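Local coordinates for protein FkbI (Streptomyces hygroscopicus, PDB 1R2J), which probably acts as an FAD-dependent acyl-ACP dehydrogenase in making the methoxymalonyl extender unit of the polyketide immunosuppressant FK520, at residues Q78-W83 with A107-S112; A164-P169 with G204-G209. One frame throughout, in Å; residues are numbered along the deposited sequence.

How the interactions relate
Both interactions engage the outer strands of one three-stranded sheet: interaction 1 places helix 69-88 against strand 107-110, and interaction 2 places the loop 204-209 along strand 164-169. Strand 151-156 runs between them. Its Val153 meets Ala81 of the first contact and Val165 of the second, and its Phe155 is shared in the same way by Val109, Phe111 and Val165. The contact centres lie 12 Å apart and their nearest atoms about 6 Å, so they do not touch. Only interaction 1 holds the flavin directly; the side chain of Val165 in interaction 2 is about 7 Å from that of Val109 and about 11 Å from FAD.

Interaction 1 of 2, residues Q78-W83 with A107-S112; sequences QGMAAW and AAVGFS. With FAD (flavin-adenine dinucleotide), chain B.
In the flavin-binding site, strand 107-110 lies across helix 69-88, whose Met80 and Ala81 pack on Val109; the axes of the two segments cross at 77°, 6.9 Å apart. Ala81 CB meets Val109 CG2 at 3.7 Å and also touches Ala107 CB. Met80 extends with CG anti to the backbone N (chi1 -175°) and then bends, which brings its CE methyl to Val109 CB and, in the plane of the ring, to the edge of Phe111 at CE2 (3.8 Å). At the start of the strand, Ala107 N donates to Gln78 OE1 (2.7 Å), a short but bent bond with the donor tilted from the carbonyl plane. From Val109 onward the backbone binds the flavin: FAD N3 donates to Val109 O at 3.0 Å, while FAD O2 accepts from Phe111 N and, at 2.8 Å, from Ser112 N. With chi1 at 43°, the Phe111 ring folds back so that the same O2 stands 3.0 Å above its plane, over the centre. Were Phe111 an alanine, FAD O2 would probably lose the ring face beneath it and a gap would open beside Met80 CE. Recognition of the pyrimidine edge of the isoalloxazine by main-chain groups at a strand end marks the FAD site of this acyl-CoA dehydrogenase family member.

Interaction 2 of 2, residues A164-P169 with G204-G209; sequences AVVVVP and GAVLAG
Val166 and Val206 form the apolar centre, their CG2 methyls meeting obliquely at 3.7 Å, with Val127 of strand 126-130 touching both. Each valine has CG1 anti to its own backbone N, which leaves CG2 on the N side to make this meeting. Val166 CG1 reaches Ala205 CB at 3.9 Å. Val165 lies on the other face of the strand, where its CG1 stands 4.0 Å from CD1 of Leu207. Farther out, the backbones are joined by two hydrogen bonds around a single antiparallel bridge, with Val166 and Val206 as the non-hydrogen-bonded pair and their CA atoms 4.4 Å apart. Leu207 N donates to Val165 O (3.0 Å) from nearly straight ahead of the carbonyl, though its N-H is bent to 143°. The reverse holds for Val167 N and Ala205 O (3.1 Å): the N-H is almost straight at 176°, but the donor sits above the carbonyl plane. Val206 CA adds a CA-H contact to Val165 O. At the polar edge, Ser210 OG is hydrogen-bonded to both Val165 N and Leu207 O. Neither segment has a charged side chain, so the contact between them rests on methyl packing and on main-chain N-H and C=O groups pairing with one another.

Interaction 1 of 2, residues Q78-W83 with A107-S112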
loop_
_atom_site.group_PDB
_atom_site.type_symbol
_atom_site.label_atom_id
_atom_site.label_comp_id
_atom_site.label_asym_id
_atom_site.label_seq_id
_atom_site.Cartn_x
_atom_site.Cartn_y
_atom_site.Cartn_z
ATOM N N GLN A 78 6.665 -0.896 2.474
ATOM C CA GLN A 78 7.674 -1.688 3.162
ATOM C C GLN A 78 7.542 -3.142 2.740
ATOM O O GLN A 78 8.508 -3.767 2.295
ATOM C CB GLN A 78 7.474 -1.617 4.676
ATOM C CG GLN A 78 8.310 -0.579 5.402
ATOM C CD GLN A 78 9.801 -0.803 5.236
ATOM O OE1 GLN A 78 10.386 -0.393 4.242
ATOM N NE2 GLN A 78 10.420 -1.467 6.208
ATOM N N GLY A 79 6.331 -3.669 2.897
ATOM C CA GLY A 79 6.059 -5.053 2.564
ATOM C C GLY A 79 6.294 -5.398 1.112
ATOM O O GLY A 79 6.768 -6.495 0.795
ATOM N N MET A 80 5.955 -4.465 0.229
ATOM C CA MET A 80 6.125 -4.677 -1.198
ATOM C C MET A 80 7.608 -4.713 -1.549
ATOM O O MET A 80 8.036 -5.525 -2.360
ATOM C CB MET A 80 5.421 -3.574 -1.992
ATOM C CG MET A 80 5.462 -3.788 -3.508
ATOM S SD MET A 80 4.105 -2.990 -4.415
ATOM C CE MET A 80 4.623 -1.301 -4.389
ATOM N N ALA A 81 8.386 -3.827 -0.936
ATOM C CA ALA A 81 9.822 -3.783 -1.189
ATOM C C ALA A 81 10.471 -5.081 -0.727
ATOM O O ALA A 81 11.285 -5.666 -1.447
ATOM C CB ALA A 81 10.445 -2.608 -0.459
ATOM N N ALA A 82 10.101 -5.525 0.475
ATOM C CA ALA A 82 10.644 -6.747 1.054
ATOM C C ALA A 82 10.328 -7.948 0.175
ATOM O O ALA A 82 11.195 -8.784 -0.090
ATOM C CB ALA A 82 10.073 -6.960 2.460
ATOM N N TRP A 83 9.073 -8.028 -0.260
ATOM C CA TRP A 83 8.608 -9.111 -1.122
ATOM C C TRP A 83 9.361 -9.103 -2.448
ATOM O O TRP A 83 9.805 -10.142 -2.928
ATOM C CB TRP A 83 7.105 -8.963 -1.382
ATOM C CG TRP A 83 6.591 -9.872 -2.449
ATOM C CD1 TRP A 83 6.150 -9.514 -3.692
ATOM C CD2 TRP A 83 6.482 -11.297 -2.378
ATOM N NE1 TRP A 83 5.772 -10.632 -4.398
ATOM C CE2 TRP A 83 5.965 -11.739 -3.615
ATOM C CE3 TRP A 83 6.772 -12.245 -1.389
ATOM C CZ2 TRP A 83 5.731 -13.089 -3.891
ATOM C CZ3 TRP A 83 6.542 -13.588 -1.663
ATOM C CH2 TRP A 83 6.025 -13.996 -2.905
ATOM N N ALA A 107 11.915 1.569 3.242
ATOM C CA ALA A 107 12.082 1.462 1.799
ATOM C C ALA A 107 10.802 1.866 1.092
ATOM O O ALA A 107 9.732 1.915 1.699
ATOM C CB ALA A 107 12.450 0.051 1.417
ATOM N N ALA A 108 10.922 2.170 -0.194
ATOM C CA ALA A 108 9.776 2.556 -1.002
ATOM C C ALA A 108 9.970 1.848 -2.330
ATOM O O ALA A 108 11.070 1.383 -2.631
ATOM C CB ALA A 108 9.748 4.077 -1.202
ATOM N N VAL A 109 8.909 1.753 -3.119
ATOM C CA VAL A 109 8.987 1.087 -4.409
ATOM C C VAL A 109 8.453 2.022 -5.491
ATOM O O VAL A 109 7.281 2.379 -5.477
ATOM C CB VAL A 109 8.145 -0.203 -4.404
ATOM C CG1 VAL A 109 8.428 -1.016 -5.658
ATOM C CG2 VAL A 109 8.440 -1.007 -3.147
ATOM N N GLY A 110 9.314 2.412 -6.425
ATOM C CA GLY A 110 8.890 3.306 -7.486
ATOM C C GLY A 110 9.030 2.707 -8.871
ATOM O O GLY A 110 10.129 2.355 -9.303
ATOM N N PHE A 111 7.908 2.576 -9.566
ATOM C CA PHE A 111 7.905 2.040 -10.920
ATOM C C PHE A 111 7.133 2.981 -11.837
ATOM O O PHE A 111 7.421 3.095 -13.029
ATOM C CB PHE A 111 7.295 0.630 -10.945
ATOM C CG PHE A 111 6.055 0.475 -10.097
ATOM C CD1 PHE A 111 4.803 0.822 -10.592
ATOM C CD2 PHE A 111 6.146 -0.011 -8.795
ATOM C CE1 PHE A 111 3.653 0.686 -9.797
ATOM C CE2 PHE A 111 5.009 -0.150 -7.992
ATOM C CZ PHE A 111 3.759 0.199 -8.493
ATOM N N SER A 112 6.159 3.675 -11.264
ATOM C CA SER A 112 5.351 4.604 -12.032
ATOM C C SER A 112 6.121 5.844 -12.501
ATOM O O SER A 112 7.020 6.326 -11.819
ATOM C CB SER A 112 4.149 5.041 -11.204
ATOM O OG SER A 112 3.466 6.068 -11.896
HETATM P PA FAD B . -3.680 6.906 -16.204
HETATM O O1A FAD B . -2.978 5.684 -15.829
HETATM O O2A FAD B . -3.229 8.236 -16.746
HETATM O O5B FAD B . -5.022 7.177 -15.523
HETATM C C5B FAD B . -5.941 6.707 -16.427
HETATM C C4B FAD B . -7.389 6.754 -16.083
HETATM O O4B FAD B . -7.724 6.080 -17.347
HETATM C C3B FAD B . -7.643 5.756 -14.997
HETATM O O3B FAD B . -8.892 6.014 -14.443
HETATM C C2B FAD B . -7.588 4.462 -15.658
HETATM O O2B FAD B . -8.273 3.319 -15.083
HETATM C C1B FAD B . -8.088 4.744 -17.105
HETATM N N9A FAD B . -7.432 3.904 -18.052
HETATM C C8A FAD B . -6.089 3.873 -18.513
HETATM N N7A FAD B . -5.824 2.951 -19.390
HETATM C C5A FAD B . -7.025 2.294 -19.569
HETATM C C6A FAD B . -7.417 1.220 -20.374
HETATM N N6A FAD B . -6.573 0.588 -21.202
HETATM N N1A FAD B . -8.732 0.802 -20.305
HETATM C C2A FAD B . -9.614 1.416 -19.482
HETATM N N3A FAD B . -9.323 2.497 -18.644
HETATM C C4A FAD B . -7.951 2.843 -18.795
HETATM N N1 FAD B . 3.167 4.417 -8.100
HETATM C C2 FAD B . 4.333 3.715 -7.785
HETATM O O2 FAD B . 5.086 3.255 -8.663
HETATM N N3 FAD B . 4.669 3.528 -6.451
HETATM C C4 FAD B . 3.919 4.009 -5.347
HETATM O O4 FAD B . 4.321 3.783 -4.166
HETATM C C4X FAD B . 2.787 4.716 -5.683
HETATM N N5 FAD B . 2.015 5.241 -4.559
HETATM C C5X FAD B . 0.862 6.000 -4.852
HETATM C C6 FAD B . 0.063 6.571 -3.826
HETATM C C7 FAD B . -1.088 7.382 -4.064
HETATM C C7M FAD B . -1.883 7.958 -2.894
HETATM C C8 FAD B . -1.450 7.639 -5.416
HETATM C C8M FAD B . -2.626 8.508 -5.821
HETATM C C9 FAD B . -0.724 7.094 -6.443
HETATM C C9A FAD B . 0.424 6.251 -6.207
HETATM N N10 FAD B . 1.250 5.646 -7.291
HETATM C C10 FAD B . 2.418 4.911 -7.051
HETATM C "C1'" FAD B . 0.625 5.929 -8.510
HETATM C "C2'" FAD B . -0.440 4.764 -8.929
HETATM O "O2'" FAD B . 0.484 3.810 -9.527
HETATM C "C3'" FAD B . -1.194 5.351 -9.986
HETATM O "O3'" FAD B . -2.544 5.584 -9.512
HETATM C "C4'" FAD B . -1.517 4.850 -11.416
HETATM O "O4'" FAD B . -0.506 4.325 -12.233
HETATM C "C5'" FAD B . -1.960 6.157 -11.876
HETATM O "O5'" FAD B . -1.640 6.447 -13.203
HETATM P P FAD B . -1.970 7.967 -13.667
HETATM O O1P FAD B . -0.911 7.340 -14.300
HETATM O O2P FAD B . -1.757 9.080 -14.729
HETATM O O3P FAD B . -2.874 7.539 -14.949
#

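Interaction 2 of 2, residues A164-P169 with G204-G209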
loop_
_atom_site.group_PDB
_atom_site.type_symbol
_atom_site.label_atom_id
_atom_site.label_comp_id
_atom_site.label_asym_id
_atom_site.label_seq_id
_atom_site.Cartn_x
_atom_site.Cartn_y
_atom_site.Cartn_z
ATOM N N ALA A 164 14.612 -4.349 -15.159
ATOM C CA ALA A 164 15.522 -4.644 -14.063
ATOM C C ALA A 164 15.056 -3.879 -12.830
ATOM O O ALA A 164 14.315 -2.904 -12.938
ATOM C CB ALA A 164 16.945 -4.229 -14.426
ATOM N N VAL A 165 15.479 -4.333 -11.654
ATOM C CA VAL A 165 15.102 -3.684 -10.403
ATOM C C VAL A 165 16.355 -3.383 -9.592
ATOM O O VAL A 165 17.165 -4.276 -9.349
ATOM C CB VAL A 165 14.171 -4.585 -9.573
ATOM C CG1 VAL A 165 13.636 -3.816 -8.382
ATOM C CG2 VAL A 165 13.032 -5.098 -10.442
ATOM N N VAL A 166 16.505 -2.129 -9.171
ATOM C CA VAL A 166 17.677 -1.713 -8.402
ATOM C C VAL A 166 17.341 -1.071 -7.057
ATOM O O VAL A 166 16.470 -0.203 -6.968
ATOM C CB VAL A 166 18.538 -0.707 -9.207
ATOM C CG1 VAL A 166 19.870 -0.459 -8.499
ATOM C CG2 VAL A 166 18.773 -1.237 -10.604
ATOM N N VAL A 167 18.036 -1.508 -6.010
ATOM C CA VAL A 167 17.839 -0.953 -4.672
ATOM C C VAL A 167 18.845 0.187 -4.551
ATOM O O VAL A 167 20.052 -0.046 -4.453
ATOM C CB VAL A 167 18.116 -2.005 -3.575
ATOM C CG1 VAL A 167 17.935 -1.384 -2.199
ATOM C CG2 VAL A 167 17.178 -3.196 -3.750
ATOM N N VAL A 168 18.338 1.416 -4.572
ATOM C CA VAL A 168 19.172 2.609 -4.502
ATOM C C VAL A 168 19.105 3.345 -3.166
ATOM O O VAL A 168 18.021 3.669 -2.680
ATOM C CB VAL A 168 18.769 3.616 -5.607
ATOM C CG1 VAL A 168 19.771 4.753 -5.671
ATOM C CG2 VAL A 168 18.659 2.907 -6.949
ATOM N N PRO A 169 20.268 3.616 -2.549
ATOM C CA PRO A 169 20.284 4.330 -1.268
ATOM C C PRO A 169 19.755 5.744 -1.502
ATOM O O PRO A 169 20.185 6.432 -2.430
ATOM C CB PRO A 169 21.763 4.324 -0.889
ATOM C CG PRO A 169 22.267 3.052 -1.519
ATOM C CD PRO A 169 21.612 3.106 -2.878
ATOM N N GLY A 204 25.858 -5.144 -7.177
ATOM C CA GLY A 204 25.094 -5.997 -6.284
ATOM C C GLY A 204 23.745 -5.413 -5.904
ATOM O O GLY A 204 22.892 -6.108 -5.345
ATOM N N ALA A 205 23.554 -4.132 -6.205
ATOM C CA ALA A 205 22.307 -3.444 -5.897
ATOM C C ALA A 205 21.214 -3.907 -6.841
ATOM O O ALA A 205 20.033 -3.865 -6.501
ATOM C CB ALA A 205 22.493 -1.943 -6.017
ATOM N N VAL A 206 21.612 -4.348 -8.032
ATOM C CA VAL A 206 20.659 -4.825 -9.026
ATOM C C VAL A 206 20.264 -6.263 -8.731
ATOM O O VAL A 206 21.060 -7.186 -8.895
ATOM C CB VAL A 206 21.251 -4.748 -10.438
ATOM C CG1 VAL A 206 20.207 -5.138 -11.463
ATOM C CG2 VAL A 206 21.757 -3.342 -10.703
ATOM N N LEU A 207 19.023 -6.448 -8.301
ATOM C CA LEU A 207 18.517 -7.771 -7.961
ATOM C C LEU A 207 18.714 -8.785 -9.082
ATOM O O LEU A 207 18.623 -8.451 -10.262
ATOM C CB LEU A 207 17.034 -7.677 -7.595
ATOM C CG LEU A 207 16.705 -6.837 -6.353
ATOM C CD1 LEU A 207 15.199 -6.735 -6.191
ATOM C CD2 LEU A 207 17.338 -7.458 -5.115
ATOM N N ALA A 208 18.996 -10.027 -8.703
ATOM C CA ALA A 208 19.196 -11.100 -9.667
ATOM C C ALA A 208 17.855 -11.375 -10.333
ATOM O O ALA A 208 16.801 -11.201 -9.722
ATOM C CB ALA A 208 19.702 -12.353 -8.963
ATOM N N GLY A 209 17.884 -11.814 -11.582
ATOM C CA GLY A 209 16.625 -12.062 -12.258
ATOM C C GLY A 209 16.107 -10.769 -12.859
ATOM O O GLY A 209 14.983 -10.706 -13.354
#